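Local coordinates for extrinsic protein in photosystem II (PDB 4K7B), which is an extrinsic protein of photosystem II in a marine centric diatom and probably helps support its oxygen-evolving side, at residues Gly14-Arg19 against Lys39-Leu44; Arg19-Lys24 against Arg93-Ile98. All coordinates share one frame; numbering follows the deposited sequence. Where two conformers were deposited one is given.

Contact 1: Gly14-Arg19 against Lys39-Leu44. With SO4 (sulfate ion), chain C.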
loop_
_atom_site.group_PDB
_atom_site.type_symbol
_atom_site.label_atom_id
_atom_site.label_comp_id
_atom_site.label_asym_id
_atom_site.label_seq_id
_atom_site.Cartn_x
_atom_site.Cartn_y
_atom_site.Cartn_z
ATOM N N GLY A 14 4.131 -9.061 -5.711
ATOM C CA GLY A 14 3.315 -9.890 -4.849
ATOM C C GLY A 14 3.499 -9.547 -3.382
ATOM O O GLY A 14 2.554 -9.144 -2.703
ATOM N N LEU A 15 4.723 -9.700 -2.885
ATOM C CA LEU A 15 4.958 -9.557 -1.452
ATOM C C LEU A 15 4.746 -8.114 -0.978
ATOM O O LEU A 15 3.988 -7.859 -0.010
ATOM C CB LEU A 15 6.359 -10.045 -1.091
ATOM C CG LEU A 15 6.591 -11.547 -1.263
ATOM C CD1 LEU A 15 8.062 -11.872 -1.043
ATOM C CD2 LEU A 15 5.700 -12.321 -0.295
ATOM N N TYR A 16 5.359 -7.164 -1.683
ATOM C CA TYR A 16 5.290 -5.784 -1.201
ATOM C C TYR A 16 3.951 -5.160 -1.580
ATOM O O TYR A 16 3.376 -4.394 -0.797
ATOM C CB TYR A 16 6.483 -4.960 -1.694
ATOM C CG TYR A 16 7.772 -5.562 -1.204
ATOM C CD1 TYR A 16 8.009 -5.701 0.165
ATOM C CD2 TYR A 16 8.734 -6.033 -2.091
ATOM C CE1 TYR A 16 9.166 -6.285 0.630
ATOM C CE2 TYR A 16 9.894 -6.620 -1.634
ATOM C CZ TYR A 16 10.103 -6.738 -0.273
ATOM O OH TYR A 16 11.252 -7.313 0.195
ATOM N N GLY A 17 3.438 -5.501 -2.764
ATOM C CA GLY A 17 2.116 -5.045 -3.119
ATOM C C GLY A 17 1.094 -5.526 -2.106
ATOM O O GLY A 17 0.194 -4.768 -1.743
ATOM N N ASP A 18 1.222 -6.774 -1.649
ATOM C CA ASP A 18 0.268 -7.285 -0.660
ATOM C C ASP A 18 0.426 -6.569 0.685
ATOM O O ASP A 18 -0.584 -6.273 1.347
ATOM C CB ASP A 18 0.374 -8.800 -0.478
ATOM C CG ASP A 18 -0.157 -9.576 -1.669
ATOM O OD1 ASP A 18 -0.754 -8.968 -2.594
ATOM O OD2 ASP A 18 0.024 -10.813 -1.673
ATOM N N ARG A 19 1.668 -6.281 1.082
ATOM C CA ARG A 19 1.859 -5.486 2.306
ATOM C C ARG A 19 1.168 -4.126 2.200
ATOM O O ARG A 19 0.558 -3.633 3.166
ATOM C CB ARG A 19 3.346 -5.322 2.637
ATOM C CG ARG A 19 3.980 -6.597 3.174
ATOM C CD ARG A 19 5.490 -6.498 3.400
ATOM N NE ARG A 19 5.877 -5.342 4.221
ATOM C CZ ARG A 19 7.135 -5.039 4.548
ATOM N NH1 ARG A 19 8.137 -5.809 4.135
ATOM N NH2 ARG A 19 7.405 -3.959 5.288
ATOM N N LYS A 39 6.996 1.598 5.299
ATOM C CA LYS A 39 7.844 2.389 4.399
ATOM C C LYS A 39 8.677 1.502 3.480
ATOM O O LYS A 39 8.821 1.751 2.271
ATOM C CB LYS A 39 8.779 3.297 5.205
ATOM C CG LYS A 39 8.223 4.674 5.513
ATOM C CD LYS A 39 9.181 5.470 6.405
ATOM C CE LYS A 39 10.611 5.428 5.885
ATOM N NZ LYS A 39 11.535 6.251 6.736
ATOM N N ASN A 40 9.248 0.449 4.065
ATOM C CA ASN A 40 10.085 -0.445 3.277
ATOM C C ASN A 40 9.318 -1.175 2.181
ATOM O O ASN A 40 9.882 -1.476 1.132
ATOM C CB ASN A 40 10.848 -1.432 4.158
ATOM C CG ASN A 40 11.933 -0.753 4.972
ATOM O OD1 ASN A 40 12.327 0.372 4.674
ATOM N ND2 ASN A 40 12.413 -1.425 6.005
ATOM N N ALA A 41 8.035 -1.448 2.415
ATOM C CA ALA A 41 7.218 -2.095 1.393
ATOM C C ALA A 41 7.044 -1.132 0.240
ATOM O O ALA A 41 7.082 -1.551 -0.930
ATOM C CB ALA A 41 5.866 -2.516 1.946
ATOM N N PHE A 42 6.862 0.149 0.548
ATOM C CA PHE A 42 6.808 1.118 -0.567
ATOM C C PHE A 42 8.125 1.179 -1.352
ATOM O O PHE A 42 8.128 1.133 -2.605
ATOM C CB PHE A 42 6.447 2.521 -0.067
ATOM C CG PHE A 42 5.033 2.637 0.403
ATOM C CD1 PHE A 42 4.008 2.860 -0.505
ATOM C CD2 PHE A 42 4.720 2.484 1.747
ATOM C CE1 PHE A 42 2.699 2.947 -0.083
ATOM C CE2 PHE A 42 3.416 2.575 2.175
ATOM C CZ PHE A 42 2.400 2.804 1.257
ATOM N N ILE A 43 9.233 1.287 -0.626
ATOM C CA ILE A 43 10.540 1.375 -1.282
ATOM C C ILE A 43 10.798 0.164 -2.185
ATOM O O ILE A 43 11.188 0.301 -3.353
ATOM C CB ILE A 43 11.667 1.475 -0.255
ATOM C CG1 ILE A 43 11.520 2.758 0.563
ATOM C CG2 ILE A 43 13.016 1.448 -0.950
ATOM C CD1 ILE A 43 12.454 2.814 1.776
ATOM N N LEU A 44 10.554 -1.023 -1.634
ATOM C CA LEU A 44 10.911 -2.261 -2.310
ATOM C C LEU A 44 9.909 -2.646 -3.400
ATOM O O LEU A 44 10.280 -3.293 -4.384
ATOM C CB LEU A 44 11.100 -3.378 -1.287
ATOM C CG LEU A 44 12.279 -3.099 -0.354
ATOM C CD1 LEU A 44 12.325 -4.110 0.779
ATOM C CD2 LEU A 44 13.583 -3.062 -1.123
HETATM S S SO4 C . 10.808 -4.798 6.682
HETATM O O1 SO4 C . 10.553 -5.849 5.688
HETATM O O2 SO4 C . 10.560 -5.315 8.027
HETATM O O3 SO4 C . 12.208 -4.383 6.562
HETATM O O4 SO4 C . 9.933 -3.643 6.459
#
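Tyr-16 lays one face of its ring over Leu-44: CB of Leu-44 sits 3.6 Å from the ring centroid, 15° off the normal, a CH-pi contact. The leucine runs on across the ring, and its CD1 ends 3.4 Å from Tyr-16 OH. At the other end of the tyrosine, CB rests against the carbonyl O of Ala-41 at 3.5 Å. These residues join helix 6-21 to helix 39-49, whose short segments pass at 8.6 Å with N-to-C directions 136° apart, an oblique, roughly antiparallel crossing consistent with the helical bundle expected of a PsbQ-like protein. One turn further along, Arg-19 bends at chi3 and spreads its guanidinium over the methyl of Ala-41, CB lying 3.6 Å from NE. The same group forms a salt bridge through NE with Glu-38, and donates twice to a sulfate, probably from the crystallisation liquor: NH1 to O1 at 2.9 Å and NH2 to O4 at 2.8 Å, the latter the straighter bond (161°), with O4 at the guanidinium edge, in plane. Asn-40 reaches the same anion from helix 39-49, its ND2 giving O3 a hydrogen bond of 3.0 Å and O4 a weak one.

Contact 2: Arg19-Lys24 against Arg93-Ile98. With SO4 (sulfate ion), chain C.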
loop_
_atom_site.group_PDB
_atom_site.type_symbol
_atom_site.label_atom_id
_atom_site.label_comp_id
_atom_site.label_asym_id
_atom_site.label_seq_id
_atom_site.Cartn_x
_atom_site.Cartn_y
_atom_site.Cartn_z
ATOM N N ARG A 19 1.668 -6.281 1.082
ATOM C CA ARG A 19 1.859 -5.486 2.306
ATOM C C ARG A 19 1.168 -4.126 2.200
ATOM O O ARG A 19 0.558 -3.633 3.166
ATOM C CB ARG A 19 3.346 -5.322 2.637
ATOM C CG ARG A 19 3.980 -6.597 3.174
ATOM C CD ARG A 19 5.490 -6.498 3.400
ATOM N NE ARG A 19 5.877 -5.342 4.221
ATOM C CZ ARG A 19 7.135 -5.039 4.548
ATOM N NH1 ARG A 19 8.137 -5.809 4.135
ATOM N NH2 ARG A 19 7.405 -3.959 5.288
ATOM N N ILE A 20 1.249 -3.518 1.023
ATOM C CA ILE A 20 0.612 -2.223 0.820
ATOM C C ILE A 20 -0.923 -2.333 0.803
ATOM O O ILE A 20 -1.613 -1.528 1.427
ATOM C CB ILE A 20 1.163 -1.543 -0.455
ATOM C CG1 ILE A 20 2.648 -1.227 -0.248
ATOM C CG2 ILE A 20 0.353 -0.315 -0.812
ATOM C CD1 ILE A 20 3.401 -0.963 -1.543
ATOM N N ALA A 21 -1.452 -3.348 0.141
ATOM C CA ALA A 21 -2.893 -3.531 0.092
ATOM C C ALA A 21 -3.462 -3.804 1.477
ATOM O O ALA A 21 -4.591 -3.408 1.777
ATOM C CB ALA A 21 -3.243 -4.675 -0.861
ATOM N N ALA A 22 -2.678 -4.484 2.314
ATOM C CA ALA A 22 -3.125 -4.842 3.657
ATOM C C ALA A 22 -3.328 -3.619 4.544
ATOM O O ALA A 22 -3.912 -3.736 5.626
ATOM C CB ALA A 22 -2.136 -5.812 4.308
ATOM N N LEU A 23 -2.831 -2.463 4.104
ATOM C CA LEU A 23 -3.017 -1.224 4.861
ATOM C C LEU A 23 -4.431 -0.645 4.778
ATOM O O LEU A 23 -4.688 0.382 5.393
ATOM C CB LEU A 23 -2.009 -0.153 4.421
ATOM C CG LEU A 23 -0.561 -0.477 4.776
ATOM C CD1 LEU A 23 0.403 0.460 4.061
ATOM C CD2 LEU A 23 -0.370 -0.414 6.277
ATOM N N LYS A 24 -5.334 -1.282 4.046
ATOM C CA LYS A 24 -6.668 -0.706 3.819
ATOM C C LYS A 24 -7.372 -0.289 5.115
ATOM O O LYS A 24 -7.880 0.826 5.219
ATOM C CB LYS A 24 -7.553 -1.676 3.035
ATOM C CG LYS A 24 -8.933 -1.109 2.725
ATOM C CD LYS A 24 -9.754 -2.098 1.911
ATOM C CE LYS A 24 -11.219 -1.684 1.834
ATOM N NZ LYS A 24 -11.889 -1.763 3.165
ATOM N N ARG A 93 -3.746 -4.603 -6.445
ATOM C CA ARG A 93 -5.150 -4.878 -6.235
ATOM C C ARG A 93 -5.469 -4.969 -4.751
ATOM O O ARG A 93 -4.646 -5.421 -3.967
ATOM C CB ARG A 93 -5.536 -6.160 -6.975
ATOM C CG ARG A 93 -5.342 -6.007 -8.484
ATOM C CD ARG A 93 -5.675 -7.262 -9.263
ATOM N NE ARG A 93 -5.778 -6.963 -10.688
ATOM C CZ ARG A 93 -4.743 -6.915 -11.523
ATOM N NH1 ARG A 93 -3.517 -7.157 -11.077
ATOM N NH2 ARG A 93 -4.932 -6.626 -12.804
ATOM N N PRO A 94 -6.654 -4.500 -4.351
ATOM C CA PRO A 94 -7.037 -4.665 -2.949
ATOM C C PRO A 94 -7.148 -6.137 -2.576
ATOM O O PRO A 94 -7.230 -7.005 -3.447
ATOM C CB PRO A 94 -8.408 -3.994 -2.873
ATOM C CG PRO A 94 -8.451 -3.068 -4.050
ATOM C CD PRO A 94 -7.669 -3.754 -5.118
ATOM N N LEU A 95 -7.118 -6.426 -1.285
ATOM C CA LEU A 95 -7.241 -7.810 -0.846
ATOM C C LEU A 95 -8.723 -8.208 -0.714
ATOM O O LEU A 95 -9.593 -7.353 -0.627
ATOM C CB LEU A 95 -6.408 -8.040 0.424
ATOM C CG LEU A 95 -4.899 -8.078 0.120
ATOM C CD1 LEU A 95 -4.054 -7.866 1.373
ATOM C CD2 LEU A 95 -4.506 -9.376 -0.599
ATOM N N PRO A 96 -9.020 -9.519 -0.782
ATOM C CA PRO A 96 -10.437 -9.917 -0.745
ATOM C C PRO A 96 -11.197 -9.399 0.480
ATOM O O PRO A 96 -10.779 -9.619 1.612
ATOM C CB PRO A 96 -10.373 -11.453 -0.778
ATOM C CG PRO A 96 -8.909 -11.815 -0.636
ATOM C CD PRO A 96 -8.138 -10.640 -1.119
ATOM N N GLU A 97 -12.301 -8.699 0.236
ATOM C CA GLU A 97 -13.020 -7.985 1.291
ATOM C C GLU A 97 -14.091 -8.816 2.005
ATOM O O GLU A 97 -15.073 -8.270 2.513
ATOM C CB GLU A 97 -13.626 -6.691 0.743
ATOM N N ILE A 98 -13.895 -10.132 2.045
ATOM C CA ILE A 98 -14.825 -11.035 2.722
ATOM C C ILE A 98 -14.172 -11.715 3.927
ATOM O O ILE A 98 -14.693 -12.694 4.470
ATOM C CB ILE A 98 -15.383 -12.069 1.753
HETATM S S SO4 C . 10.808 -4.798 6.682
HETATM O O1 SO4 C . 10.553 -5.849 5.688
HETATM O O2 SO4 C . 10.560 -5.315 8.027
HETATM O O3 SO4 C . 12.208 -4.383 6.562
HETATM O O4 SO4 C . 9.933 -3.643 6.459
HETATM O O HOH W 1 -7.205 -4.425 0.629
#
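Ala-21 and Pro-94 bring their CA atoms to 5.3 Å, where the chain of helix 6-21 swings into a type I beta turn from Ala-21 to Lys-24 and the extended backbone of Arg-93 to Leu-95 runs past it. The turn is closed by Lys-24 N, which donates to Ala-21 O at 3.2 Å. That same carbonyl oxygen takes a second hydrogen bond, from a water at 3.0 Å, and the water in turn accepts from Leu-95 N at 2.8 Å. The two backbones are thus bridged by a water.

Around this bridge the packing is small and mostly by methyl groups. The methyl of Ala-21 points at the passing chain, with CB 3.5 Å from the carbonyl O of Arg-93 and 3.9 Å from CG of Leu-95. From there Leu-95 sends CD1 onward, anti to its CA (chi2 162°), to lie alongside Ala-22, 3.8 Å from its backbone N and 4.1 Å from its CB. Arg-19 starts away from this loop and its guanidinium ends beside helix 39-49, so it ties the start of the segment to a different neighbour. A leucine in its place would probably leave Glu-38 without its salt-bridge mate and take two hydrogen bonds from the sulfate.

The whole contact sits beside helix 76-89. Ala-21 also packs on Met-87, the carbonyl of Ile-20 is hydrogen-bonded to Tyr-83 OH, and Leu-23 and Lys-24 rest on that tyrosine, while Ile-20 reaches both helix 76-89 and helix 39-49; Arg-93 to Ile-98 belongs to the loop leading on from helix 76-89 toward helix 108-112.

Overall arrangement
From the N terminus, helix 6-21 supplies the first segment of contact 1, and its end with the following turn that of contact 2. Contact 1 closes after the chain has passed through helices 24-29 and 32-37 and come back on helix 39-49; contact 2 closes much later, after helices 54-73 and 76-89, when the following loop returns to the end of helix 6-21. The segments alternate along the chain, so the contacts cross rather than nest, and they share Arg-19. Their centres lie 12 Å apart, linked by Ile-20, whose CD1 packs 4.0 Å from CD1 of Phe-42. Helix 6-21 is therefore tied to helix 39-49 and to the segment leading toward helix 108-112.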